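Local structure of HemO (Neisseria meningitidis, 1J77) at residues A[82-85]-A[86-89]; A[151-154]-A[155-159]; A[21-24]-A[25-29]; A[103-106]-A[107-110]; A[184-187]-A[188-192]. The protein binds heme and probably opens its porphyrin ring by oxidation. One frame throughout, in Å; residues are numbered along the deposited sequence.

Each of the five contacts closes about one turn, interaction 1 where helix 78-87 ends, and along the chain they come strictly in series, none nesting or crossing. The first met from the N terminus is interaction 3, on helix 11-32, which puts a ligand on the heme iron. Interaction 1 follows, then interaction 4 near the beginning of helix 104-119, interaction 2 in helix 149-162 and interaction 5 toward the end of helix 167-192. Interactions 3 and 5 touch through S25 with K185 and V26 with Y184, and both meet the heme, bringing the first and last of these helices together. Interactions 1 and 4 lie on opposite sides of the chain's centre, about 29 Å apart between centres.

Interaction 1: A[82-85]-A[86-89]; sequences TQDL and KDLG
The carboxylate of D87 has the backbone oxygen of Q83 over one of its faces, with Q83 O 3.1 Å from D87 CG. The flat end of Q83 lies beside the same carboxylate; the two side chains cross at about a right angle, with their planes 24° apart. Three residues back from D87, D84 turns its carboxylate 58° against that of D87, and D84 OD1 comes to 3.9 Å from D87 OD2. Two negative groups this close would probably repel, which R140 may ease: its NE forms a salt bridge with D87 OD2 and its backbone N bonds D84 OD1. H141 ND1 takes the other oxygen of D84, and G138 N adds a second bond to D87 OD2.

The backbone is ordinary helix up to this point, with D87 N bonded to Q83 O at 2.9 Å and L88 N to D84 O at 3.1 Å. The helix then stops in a Schellman motif. G89, with positive phi, is its C-prime residue; G89 N turns back to K86 O at 2.8 Å, and E90 N pairs with L85 O. L88 folds its CD2 back to within 3.4 Å of D84 O. This end of helix 78-87 lies against helix 39-60, where D84 and L85 meet L46, L85 also meets S50, and L88 rests on K39.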
# COMPACT_ATOMS: atom_id res chain seq x y z
N THR A 82 7.97 10.46 -0.49
CA THR A 82 9.31 10.95 -0.64
C THR A 82 9.44 12.37 -0.04
O THR A 82 10.48 12.73 0.50
CB THR A 82 9.68 10.97 -2.13
OG1 THR A 82 9.79 9.63 -2.64
CG2 THR A 82 11.02 11.56 -2.30
N GLN A 83 8.39 13.17 -0.17
CA GLN A 83 8.37 14.50 0.44
C GLN A 83 8.28 14.35 1.99
O GLN A 83 8.86 15.13 2.75
CB GLN A 83 7.18 15.31 -0.09
CG GLN A 83 7.06 16.70 0.51
CD GLN A 83 8.22 17.64 0.19
OE1 GLN A 83 9.06 17.95 1.04
NE2 GLN A 83 8.22 18.14 -1.03
N ASP A 84 7.55 13.35 2.46
CA ASP A 84 7.50 13.14 3.90
C ASP A 84 8.89 12.83 4.43
O ASP A 84 9.25 13.28 5.53
CB ASP A 84 6.56 11.96 4.22
CG ASP A 84 5.10 12.32 4.11
OD1 ASP A 84 4.76 13.53 4.27
OD2 ASP A 84 4.20 11.49 3.84
N LEU A 85 9.66 12.04 3.69
CA LEU A 85 11.04 11.72 4.05
C LEU A 85 11.84 13.01 4.13
O LEU A 85 12.56 13.24 5.10
CB LEU A 85 11.70 10.71 3.08
CG LEU A 85 11.43 9.20 3.28
CD1 LEU A 85 11.82 8.41 2.04
CD2 LEU A 85 12.20 8.67 4.48
N LYS A 86 11.71 13.85 3.10
CA LYS A 86 12.40 15.17 3.06
C LYS A 86 12.10 15.99 4.32
O LYS A 86 13.03 16.55 4.95
CB LYS A 86 12.03 15.94 1.80
CG LYS A 86 12.83 17.23 1.60
CD LYS A 86 12.54 17.87 0.23
CE LYS A 86 13.42 19.10 -0.03
NZ LYS A 86 13.03 19.81 -1.30
N ASP A 87 10.82 16.09 4.65
CA ASP A 87 10.36 16.80 5.82
C ASP A 87 11.11 16.30 7.04
O ASP A 87 11.48 17.09 7.94
CB ASP A 87 8.87 16.60 6.05
CG ASP A 87 8.02 17.16 4.97
OD1 ASP A 87 8.48 18.05 4.18
OD2 ASP A 87 6.83 16.77 4.83
N LEU A 88 11.31 14.98 7.12
CA LEU A 88 11.97 14.39 8.28
C LEU A 88 13.51 14.43 8.18
O LEU A 88 14.21 13.84 9.00
CB LEU A 88 11.46 12.97 8.54
CG LEU A 88 10.17 12.81 9.39
CD1 LEU A 88 10.45 13.13 10.81
CD2 LEU A 88 9.03 13.67 8.91
N GLY A 89 14.03 15.12 7.18
CA GLY A 89 15.46 15.32 7.08
C GLY A 89 16.19 14.21 6.39
O GLY A 89 17.42 14.09 6.49

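Interaction 2: A[151-154]-A[155-159]; sequences KHWR and AFVEH
Four successive i to i+4 bonds run through this piece of regular helix, from A155 N to K151 O through E158 N to R154 O. The shortest joins V157 N to W153 O at 2.7 Å, with the donor nearly along the C=O axis. The last is the most bent, 143° at the hydrogen of E158 N.

V157 sits one turn on from W153 and lays its CG2 methyl over a face of the indole. This is a CH-pi contact: CG2 stands 3.6 Å from the centroid of the W153 five-membered ring, and the nearest ring atoms, NE1 and CE2, are both 3.4 Å from it. The valine can do this because CG2 is trans to its carbonyl carbon while CG1 takes the place opposite the backbone N (chi1 170°). The indole belongs to the heme pocket of the heme oxygenase fold: it touches the heme and comes close to Y112.

F156 lies beside the six-membered ring of W153. Its own ring is inclined only 27° to that ring but is slid well aside, with centroids 5.9 Å apart, leaving W153 CZ3 and F156 CD2 in contact at 3.9 Å. F156 also packs on L111 and E115 of helix 104-119, and H152 stacks its ring on that of H145.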
# COMPACT_ATOMS: atom_id res chain seq x y z
N LYS A 151 -15.43 7.90 -0.89
CA LYS A 151 -15.94 8.31 -2.19
C LYS A 151 -14.98 7.85 -3.26
O LYS A 151 -15.38 7.27 -4.27
CB LYS A 151 -16.10 9.83 -2.27
CG LYS A 151 -17.41 10.33 -1.69
CD LYS A 151 -18.65 9.73 -2.36
CE LYS A 151 -19.91 10.45 -1.90
NZ LYS A 151 -21.13 9.59 -1.82
N HIS A 152 -13.70 8.09 -3.00
CA HIS A 152 -12.62 7.75 -3.92
C HIS A 152 -12.52 6.24 -4.16
O HIS A 152 -12.45 5.79 -5.30
CB HIS A 152 -11.33 8.35 -3.39
CG HIS A 152 -10.14 8.11 -4.25
ND1 HIS A 152 -10.15 8.32 -5.62
CD2 HIS A 152 -8.89 7.68 -3.94
CE1 HIS A 152 -8.96 7.99 -6.11
NE2 HIS A 152 -8.18 7.62 -5.11
N TRP A 153 -12.52 5.46 -3.08
CA TRP A 153 -12.42 4.01 -3.18
C TRP A 153 -13.59 3.38 -3.95
O TRP A 153 -13.37 2.52 -4.80
CB TRP A 153 -12.29 3.40 -1.75
CG TRP A 153 -12.31 1.94 -1.71
CD1 TRP A 153 -13.29 1.17 -1.23
CD2 TRP A 153 -11.27 1.06 -2.14
NE1 TRP A 153 -12.98 -0.16 -1.38
CE2 TRP A 153 -11.72 -0.26 -1.93
CE3 TRP A 153 -10.02 1.24 -2.76
CZ2 TRP A 153 -10.98 -1.36 -2.28
CZ3 TRP A 153 -9.29 0.15 -3.08
CH2 TRP A 153 -9.75 -1.13 -2.86
N ARG A 154 -14.82 3.80 -3.65
CA ARG A 154 -15.99 3.26 -4.35
C ARG A 154 -15.87 3.53 -5.86
O ARG A 154 -16.16 2.66 -6.68
CB ARG A 154 -17.25 3.88 -3.74
CG ARG A 154 -17.39 3.51 -2.26
CD ARG A 154 -18.69 3.95 -1.57
NE ARG A 154 -18.39 4.49 -0.25
CZ ARG A 154 -18.56 5.76 0.10
NH1 ARG A 154 -19.09 6.62 -0.75
NH2 ARG A 154 -18.22 6.18 1.32
N ALA A 155 -15.38 4.70 -6.24
CA ALA A 155 -15.18 5.01 -7.67
C ALA A 155 -14.15 4.05 -8.24
O ALA A 155 -14.38 3.38 -9.27
CB ALA A 155 -14.72 6.43 -7.84
N PHE A 156 -13.03 3.93 -7.54
CA PHE A 156 -11.97 3.07 -7.98
C PHE A 156 -12.51 1.67 -8.14
O PHE A 156 -12.25 0.98 -9.14
CB PHE A 156 -10.85 3.06 -6.93
CG PHE A 156 -9.64 2.31 -7.37
CD1 PHE A 156 -8.78 2.86 -8.32
CD2 PHE A 156 -9.36 1.05 -6.87
CE1 PHE A 156 -7.69 2.17 -8.73
CE2 PHE A 156 -8.25 0.36 -7.29
CZ PHE A 156 -7.43 0.91 -8.23
N VAL A 157 -13.26 1.22 -7.13
CA VAL A 157 -13.87 -0.08 -7.14
C VAL A 157 -14.73 -0.31 -8.40
O VAL A 157 -14.74 -1.40 -8.95
CB VAL A 157 -14.68 -0.35 -5.86
CG1 VAL A 157 -15.50 -1.61 -5.99
CG2 VAL A 157 -13.71 -0.54 -4.69
N GLU A 158 -15.42 0.71 -8.86
CA GLU A 158 -16.23 0.56 -10.06
C GLU A 158 -15.35 0.22 -11.25
O GLU A 158 -15.61 -0.75 -11.98
CB GLU A 158 -17.01 1.85 -10.32
CG GLU A 158 -18.04 2.17 -9.26
CD GLU A 158 -19.29 1.30 -9.32
OE1 GLU A 158 -19.22 0.14 -9.78
OE2 GLU A 158 -20.36 1.77 -8.87
N HIS A 159 -14.29 1.01 -11.42
CA HIS A 159 -13.35 0.82 -12.53
C HIS A 159 -12.71 -0.56 -12.49
O HIS A 159 -12.50 -1.18 -13.53
CB HIS A 159 -12.28 1.90 -12.52
CG HIS A 159 -12.79 3.28 -12.83
ND1 HIS A 159 -12.47 4.38 -12.06
CD2 HIS A 159 -13.58 3.74 -13.83
CE1 HIS A 159 -13.05 5.45 -12.56
NE2 HIS A 159 -13.73 5.09 -13.63

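Interaction 3: A[21-24]-A[25-29]; sequences AVHD and SVDNL. With HEM (protoporphyrin IX containing Fe), chain B.
H23 and D27, one turn apart, both turn toward the heme, and H23 CE1 passes 4.3 Å from D27 CB. In each, CG lies opposite the backbone N (chi1 173° and 174°), which swings the imidazole and the carboxylate onto the same side of the helix. The imidazole points NE2 at the iron, 2.1 Å from HEM FE, while its other nitrogen faces back to the protein. H23 ND1 gives D24 OD1 a nearly straight bond of 3.1 Å, 172° at the hydrogen. The oxygen lies in the ring plane and is met on its anti side, slightly out of the carboxylate plane. With NE2 on the iron, this bond sets how the imidazole is rotated.

Water 1 links the two carboxylates, donating to D24 OD1 and, at 2.7 Å, to D27 OD2. D27 OD2 also lies 3.3 Å from the heme methyl HEM CMB, while V26 CG1 meets HEM CMC at 3.7 Å. Behind the site, V22 O receives two bonds, one from V26 N and one from S25 OG at 2.7 Å. Water 2 binds the iron on the face opposite H23. Four porphyrin nitrogens, H23 and this water make the iron six-coordinate, the proximal-histidine site of a heme oxygenase on helix 11-32.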
# COMPACT_ATOMS: atom_id res chain seq x y z
N ALA A 21 -7.12 -12.18 5.51
CA ALA A 21 -6.26 -12.81 6.49
C ALA A 21 -4.87 -12.18 6.32
O ALA A 21 -4.27 -11.75 7.30
CB ALA A 21 -6.18 -14.33 6.29
N VAL A 22 -4.32 -12.16 5.10
CA VAL A 22 -2.97 -11.62 4.94
C VAL A 22 -2.96 -10.13 5.24
O VAL A 22 -1.98 -9.61 5.80
CB VAL A 22 -2.29 -12.02 3.60
CG1 VAL A 22 -3.02 -11.40 2.36
CG2 VAL A 22 -0.81 -11.68 3.63
N HIS A 23 -4.00 -9.41 4.84
CA HIS A 23 -4.08 -8.00 5.18
C HIS A 23 -3.95 -7.80 6.70
O HIS A 23 -3.21 -6.99 7.17
CB HIS A 23 -5.45 -7.36 4.76
CG HIS A 23 -5.60 -5.96 5.26
ND1 HIS A 23 -6.03 -5.66 6.54
CD2 HIS A 23 -5.24 -4.79 4.69
CE1 HIS A 23 -5.95 -4.35 6.72
NE2 HIS A 23 -5.51 -3.80 5.59
N ASP A 24 -4.73 -8.56 7.46
CA ASP A 24 -4.67 -8.43 8.90
C ASP A 24 -3.29 -8.81 9.44
O ASP A 24 -2.83 -8.16 10.40
CB ASP A 24 -5.78 -9.21 9.55
CG ASP A 24 -7.15 -8.62 9.31
OD1 ASP A 24 -7.23 -7.51 8.70
OD2 ASP A 24 -8.19 -9.19 9.73
N SER A 25 -2.59 -9.75 8.78
CA SER A 25 -1.21 -10.05 9.21
C SER A 25 -0.29 -8.84 9.02
O SER A 25 0.66 -8.62 9.81
CB SER A 25 -0.68 -11.31 8.56
OG SER A 25 -0.22 -11.03 7.24
N VAL A 26 -0.56 -8.05 7.97
CA VAL A 26 0.22 -6.85 7.71
C VAL A 26 -0.05 -5.75 8.73
O VAL A 26 0.88 -5.18 9.31
CB VAL A 26 -0.05 -6.35 6.24
CG1 VAL A 26 0.53 -4.94 6.07
CG2 VAL A 26 0.54 -7.32 5.27
N ASP A 27 -1.33 -5.51 9.02
CA ASP A 27 -1.79 -4.55 10.01
C ASP A 27 -1.11 -4.89 11.37
O ASP A 27 -0.44 -4.07 11.94
CB ASP A 27 -3.33 -4.64 10.06
CG ASP A 27 -4.00 -3.80 11.18
OD1 ASP A 27 -3.34 -3.29 12.11
OD2 ASP A 27 -5.25 -3.55 11.07
N ASN A 28 -1.21 -6.14 11.76
CA ASN A 28 -0.62 -6.57 13.03
C ASN A 28 0.89 -6.40 13.05
O ASN A 28 1.45 -5.98 14.07
CB ASN A 28 -0.97 -8.05 13.29
CG ASN A 28 -2.40 -8.27 13.67
OD1 ASN A 28 -3.04 -7.37 14.20
ND2 ASN A 28 -2.92 -9.48 13.42
N LEU A 29 1.56 -6.79 11.95
CA LEU A 29 3.01 -6.67 11.94
C LEU A 29 3.48 -5.21 11.98
O LEU A 29 4.47 -4.88 12.64
CB LEU A 29 3.61 -7.40 10.75
CG LEU A 29 5.14 -7.49 10.65
CD1 LEU A 29 5.79 -8.12 11.90
CD2 LEU A 29 5.49 -8.26 9.43
CHA HEM B . -8.54 -1.71 3.97
CHB HEM B . -6.56 -0.90 8.32
CHC HEM B . -2.12 -1.37 6.36
CHD HEM B . -4.14 -2.67 2.12
C1A HEM B . -8.38 -1.36 5.29
C2A HEM B . -9.45 -0.89 6.20
C3A HEM B . -8.88 -0.68 7.38
C4A HEM B . -7.46 -1.00 7.29
CMA HEM B . -9.60 -0.18 8.66
CAA HEM B . -10.95 -0.62 5.90
CBA HEM B . -11.12 0.87 5.58
CGA HEM B . -12.53 1.20 5.13
O1A HEM B . -13.26 0.26 4.70
O2A HEM B . -12.91 2.41 5.22
C1B HEM B . -5.18 -0.94 8.18
C2B HEM B . -4.24 -0.68 9.23
C3B HEM B . -2.99 -0.85 8.71
C4B HEM B . -3.15 -1.14 7.28
CMB HEM B . -4.69 -0.30 10.66
CAB HEM B . -1.64 -0.63 9.40
CBB HEM B . -1.46 -0.93 10.68
C1C HEM B . -2.29 -1.70 5.04
C2C HEM B . -1.23 -1.85 4.05
C3C HEM B . -1.79 -2.27 2.91
C4C HEM B . -3.22 -2.29 3.06
CMC HEM B . 0.27 -1.69 4.38
CAC HEM B . -1.12 -2.59 1.58
CBC HEM B . 0.18 -2.88 1.55
C1D HEM B . -5.48 -2.53 2.27
C2D HEM B . -6.41 -2.83 1.21
C3D HEM B . -7.78 -2.57 1.78
C4D HEM B . -7.53 -2.10 3.12
CMD HEM B . -6.05 -3.34 -0.18
CAD HEM B . -9.13 -2.66 1.08
CBD HEM B . -9.96 -3.81 1.56
CGD HEM B . -11.19 -3.79 0.68
O1D HEM B . -11.13 -4.41 -0.41
O2D HEM B . -12.24 -3.22 1.10
NA HEM B . -7.20 -1.39 5.99
NB HEM B . -4.49 -1.26 7.02
NC HEM B . -3.46 -1.96 4.39
ND HEM B . -6.16 -2.09 3.42
FE HEM B . -5.35 -1.78 5.23
O HOH W 1 -7.41 -4.55 9.80
O HOH W 2 -5.23 0.08 4.66

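Interaction 4: A[103-106]-A[107-110]; sequences AGNK and AIGW
The backbone bonds here start with A107 N, which reaches A103 O at 3.2 Å from well above the carbonyl plane, 69° out of it, rather than along a lone pair. A weak second bond takes the same N-H to G104 O at 3.1 Å. I108 N is shared in the same way, weakly to G104 O and weakly to N105 O, 3.0 Å from the latter. Further on, W110 N makes a weak 3.3 Å bond to K106 O.

Of the side chains, N105 and I108 run side by side in the same direction, with I108 CD1 3.9 Å from N105 OD1. W110 brings its indole edge to the backbone, K106 O lying near the ring plane, 3.3 Å from W110 CD1. CG opposite the carbonyl carbon (chi1 -71°) swings the ring back to that turn.

The polar ends of N105 and K106 reach helix 167-192, N105 ND2 bonding E172 and K106 NZ forming a salt bridge with E179, while W110 packs on V56 and I59 of helix 39-60. The chemistry implies a helix beginning whose backbone bonds are mostly weak or shared, with side chains tied to neighbouring helices by a hydrogen bond, a salt bridge and packing.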
# COMPACT_ATOMS: atom_id res chain seq x y z
N ALA A 103 3.52 -7.05 -14.02
CA ALA A 103 2.81 -6.72 -15.24
C ALA A 103 1.54 -7.54 -15.38
O ALA A 103 1.31 -8.48 -14.61
CB ALA A 103 3.72 -6.99 -16.44
N GLY A 104 0.70 -7.15 -16.35
CA GLY A 104 -0.48 -7.92 -16.70
C GLY A 104 -1.52 -8.04 -15.60
O GLY A 104 -1.79 -7.09 -14.86
N ASN A 105 -2.17 -9.20 -15.55
CA ASN A 105 -3.23 -9.41 -14.59
C ASN A 105 -2.72 -9.32 -13.16
O ASN A 105 -3.38 -8.74 -12.31
CB ASN A 105 -3.95 -10.73 -14.87
CG ASN A 105 -4.71 -10.70 -16.22
OD1 ASN A 105 -5.34 -9.71 -16.57
ND2 ASN A 105 -4.67 -11.81 -16.95
N LYS A 106 -1.55 -9.88 -12.91
CA LYS A 106 -0.96 -9.87 -11.56
C LYS A 106 -0.75 -8.42 -11.14
O LYS A 106 -0.92 -8.10 -9.94
CB LYS A 106 0.33 -10.67 -11.49
CG LYS A 106 0.13 -12.20 -11.50
CD LYS A 106 1.44 -12.94 -11.53
CE LYS A 106 1.77 -13.54 -10.19
NZ LYS A 106 3.04 -14.34 -10.17
N ALA A 107 -0.40 -7.52 -12.07
CA ALA A 107 -0.19 -6.11 -11.71
C ALA A 107 -1.47 -5.45 -11.23
O ALA A 107 -1.44 -4.54 -10.43
CB ALA A 107 0.47 -5.29 -12.88
N ILE A 108 -2.62 -5.93 -11.71
CA ILE A 108 -3.91 -5.41 -11.24
C ILE A 108 -4.09 -5.69 -9.73
O ILE A 108 -4.59 -4.84 -9.03
CB ILE A 108 -5.07 -5.98 -12.09
CG1 ILE A 108 -4.87 -5.61 -13.56
CG2 ILE A 108 -6.38 -5.41 -11.59
CD1 ILE A 108 -5.75 -6.41 -14.50
N GLY A 109 -3.66 -6.86 -9.29
CA GLY A 109 -3.60 -7.18 -7.86
C GLY A 109 -2.72 -6.26 -7.02
O GLY A 109 -3.11 -5.89 -5.91
N TRP A 110 -1.55 -5.90 -7.52
CA TRP A 110 -0.69 -4.92 -6.85
C TRP A 110 -1.36 -3.58 -6.77
O TRP A 110 -1.26 -2.87 -5.76
CB TRP A 110 0.69 -4.77 -7.52
CG TRP A 110 1.59 -5.92 -7.33
CD1 TRP A 110 1.45 -7.18 -7.82
CD2 TRP A 110 2.80 -5.92 -6.58
NE1 TRP A 110 2.47 -7.96 -7.37
CE2 TRP A 110 3.34 -7.20 -6.64
CE3 TRP A 110 3.49 -4.94 -5.88
CZ2 TRP A 110 4.56 -7.55 -6.01
CZ3 TRP A 110 4.68 -5.29 -5.25
CH2 TRP A 110 5.19 -6.58 -5.31

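Interaction 5: A[184-187]-A[188-192]; sequences YKVV and LRETF. With HEM (protoporphyrin IX containing Fe), chain B.
On helix 167-192 of the all-helical heme oxygenase fold, Y184, K185 and V187 each meet the residue four places on: L188, R189 and T191.

Hydrogen bonds come first. Regular i to i+4 bonds join the turns, R189 N to K185 O among them at 2.9 Å. V187 O is gripped twice by T191, through the backbone N at 2.9 Å and through OG1 at an unusually short 2.5 Å, the two donors coming from opposite faces of the carbonyl plane. The hydroxyl reaches back because OG1 is trans to its own carbonyl carbon (chi1 -56°), alongside the V187 side chain. It thus gives its proton to the preceding turn.

Charged groups make the second set. The guanidinium of R189 is laid over K185, whose CB lies over one face at 3.8 Å from R189 CZ. K185 NZ and R189 NH2 are close, 4.1 Å apart, yet both form salt bridges with E199 OE1, which probably offsets the like charges. Water 3 accepts from R189 NH2 in the plane of that group and only weakly from K185 NZ. K185 NZ also bonds S25 OG of helix 11-32, and R189 NE bonds A198 O.

Apolar packing completes the contact. Y184 CE2 passes 4.4 Å from L188 CD1, and F52 meets the tyrosine ring edge-to-face. Against the heme, the methyl HEM CMC sits over a face of that ring, 3.4 Å from Y184 CZ.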
# COMPACT_ATOMS: atom_id res chain seq x y z
N TYR A 184 5.33 -6.51 0.83
CA TYR A 184 5.29 -5.52 1.88
C TYR A 184 5.91 -6.03 3.17
O TYR A 184 6.72 -5.32 3.77
CB TYR A 184 3.88 -5.03 2.14
CG TYR A 184 3.80 -3.76 2.99
CD1 TYR A 184 3.82 -2.50 2.44
CD2 TYR A 184 3.72 -3.81 4.36
CE1 TYR A 184 3.77 -1.35 3.22
CE2 TYR A 184 3.66 -2.68 5.13
CZ TYR A 184 3.64 -1.46 4.58
OH TYR A 184 3.61 -0.34 5.35
N LYS A 185 5.58 -7.25 3.56
CA LYS A 185 6.17 -7.78 4.78
C LYS A 185 7.66 -8.11 4.62
O LYS A 185 8.40 -7.95 5.58
CB LYS A 185 5.42 -9.01 5.25
CG LYS A 185 3.97 -8.72 5.66
CD LYS A 185 3.25 -9.84 6.45
CE LYS A 185 2.87 -10.97 5.59
NZ LYS A 185 2.26 -12.11 6.38
N VAL A 186 8.09 -8.59 3.47
CA VAL A 186 9.54 -8.82 3.25
C VAL A 186 10.28 -7.50 3.48
O VAL A 186 11.30 -7.46 4.22
CB VAL A 186 9.84 -9.33 1.81
CG1 VAL A 186 11.34 -9.20 1.48
CG2 VAL A 186 9.32 -10.74 1.63
N VAL A 187 9.81 -6.41 2.89
CA VAL A 187 10.44 -5.11 3.06
C VAL A 187 10.42 -4.63 4.53
O VAL A 187 11.42 -4.10 5.04
CB VAL A 187 9.83 -4.05 2.11
CG1 VAL A 187 10.44 -2.71 2.35
CG2 VAL A 187 10.00 -4.51 0.67
N LEU A 188 9.28 -4.79 5.19
CA LEU A 188 9.11 -4.40 6.57
C LEU A 188 10.15 -5.12 7.41
O LEU A 188 10.85 -4.49 8.22
CB LEU A 188 7.67 -4.71 7.00
CG LEU A 188 7.27 -4.33 8.43
CD1 LEU A 188 5.76 -4.36 8.56
CD2 LEU A 188 7.89 -5.15 9.55
N ARG A 189 10.25 -6.43 7.23
CA ARG A 189 11.22 -7.21 8.02
C ARG A 189 12.67 -6.77 7.79
O ARG A 189 13.48 -6.64 8.73
CB ARG A 189 11.07 -8.68 7.73
CG ARG A 189 9.78 -9.33 8.12
CD ARG A 189 9.51 -10.63 7.35
NE ARG A 189 8.22 -11.23 7.62
CZ ARG A 189 7.44 -11.84 6.72
NH1 ARG A 189 7.81 -11.92 5.43
NH2 ARG A 189 6.26 -12.31 7.08
N GLU A 190 13.04 -6.58 6.55
CA GLU A 190 14.42 -6.19 6.29
C GLU A 190 14.67 -4.86 6.93
O GLU A 190 15.72 -4.62 7.60
CB GLU A 190 14.67 -6.13 4.76
CG GLU A 190 14.59 -7.50 4.11
CD GLU A 190 15.24 -7.54 2.73
OE1 GLU A 190 15.90 -6.53 2.37
OE2 GLU A 190 15.07 -8.57 2.03
N THR A 191 13.71 -3.96 6.82
CA THR A 191 13.83 -2.62 7.30
C THR A 191 13.89 -2.50 8.84
O THR A 191 14.65 -1.73 9.34
CB THR A 191 12.69 -1.84 6.74
OG1 THR A 191 12.74 -1.97 5.31
CG2 THR A 191 12.82 -0.32 6.99
N PHE A 192 13.05 -3.24 9.53
CA PHE A 192 12.96 -3.21 10.99
C PHE A 192 13.86 -4.26 11.63
O PHE A 192 13.80 -4.45 12.84
CB PHE A 192 11.49 -3.33 11.42
CG PHE A 192 10.71 -2.05 11.29
CD1 PHE A 192 10.02 -1.73 10.08
CD2 PHE A 192 10.63 -1.13 12.33
CE1 PHE A 192 9.34 -0.60 9.98
CE2 PHE A 192 9.86 -0.00 12.23
CZ PHE A 192 9.22 0.30 11.02
CHA HEM B . -8.54 -1.71 3.97
CHB HEM B . -6.56 -0.90 8.32
CHC HEM B . -2.12 -1.37 6.36
CHD HEM B . -4.14 -2.67 2.12
C1A HEM B . -8.38 -1.36 5.29
C2A HEM B . -9.45 -0.89 6.20
C3A HEM B . -8.88 -0.68 7.38
C4A HEM B . -7.46 -1.00 7.29
CMA HEM B . -9.60 -0.18 8.66
CAA HEM B . -10.95 -0.62 5.90
CBA HEM B . -11.12 0.87 5.58
CGA HEM B . -12.53 1.20 5.13
O1A HEM B . -13.26 0.26 4.70
O2A HEM B . -12.91 2.41 5.22
C1B HEM B . -5.18 -0.94 8.18
C2B HEM B . -4.24 -0.68 9.23
C3B HEM B . -2.99 -0.85 8.71
C4B HEM B . -3.15 -1.14 7.28
CMB HEM B . -4.69 -0.30 10.66
CAB HEM B . -1.64 -0.63 9.40
CBB HEM B . -1.46 -0.93 10.68
C1C HEM B . -2.29 -1.70 5.04
C2C HEM B . -1.23 -1.85 4.05
C3C HEM B . -1.79 -2.27 2.91
C4C HEM B . -3.22 -2.29 3.06
CMC HEM B . 0.27 -1.69 4.38
CAC HEM B . -1.12 -2.59 1.58
CBC HEM B . 0.18 -2.88 1.55
C1D HEM B . -5.48 -2.53 2.27
C2D HEM B . -6.41 -2.83 1.21
C3D HEM B . -7.78 -2.57 1.78
C4D HEM B . -7.53 -2.10 3.12
CMD HEM B . -6.05 -3.34 -0.18
CAD HEM B . -9.13 -2.66 1.08
CBD HEM B . -9.96 -3.81 1.56
CGD HEM B . -11.19 -3.79 0.68
O1D HEM B . -11.13 -4.41 -0.41
O2D HEM B . -12.24 -3.22 1.10
NA HEM B . -7.20 -1.39 5.99
NB HEM B . -4.49 -1.26 7.02
NC HEM B . -3.46 -1.96 4.39
ND HEM B . -6.16 -2.09 3.42
FE HEM B . -5.35 -1.78 5.23
O HOH W 3 4.85 -13.88 5.10
O HOH W 2 -5.23 0.08 4.66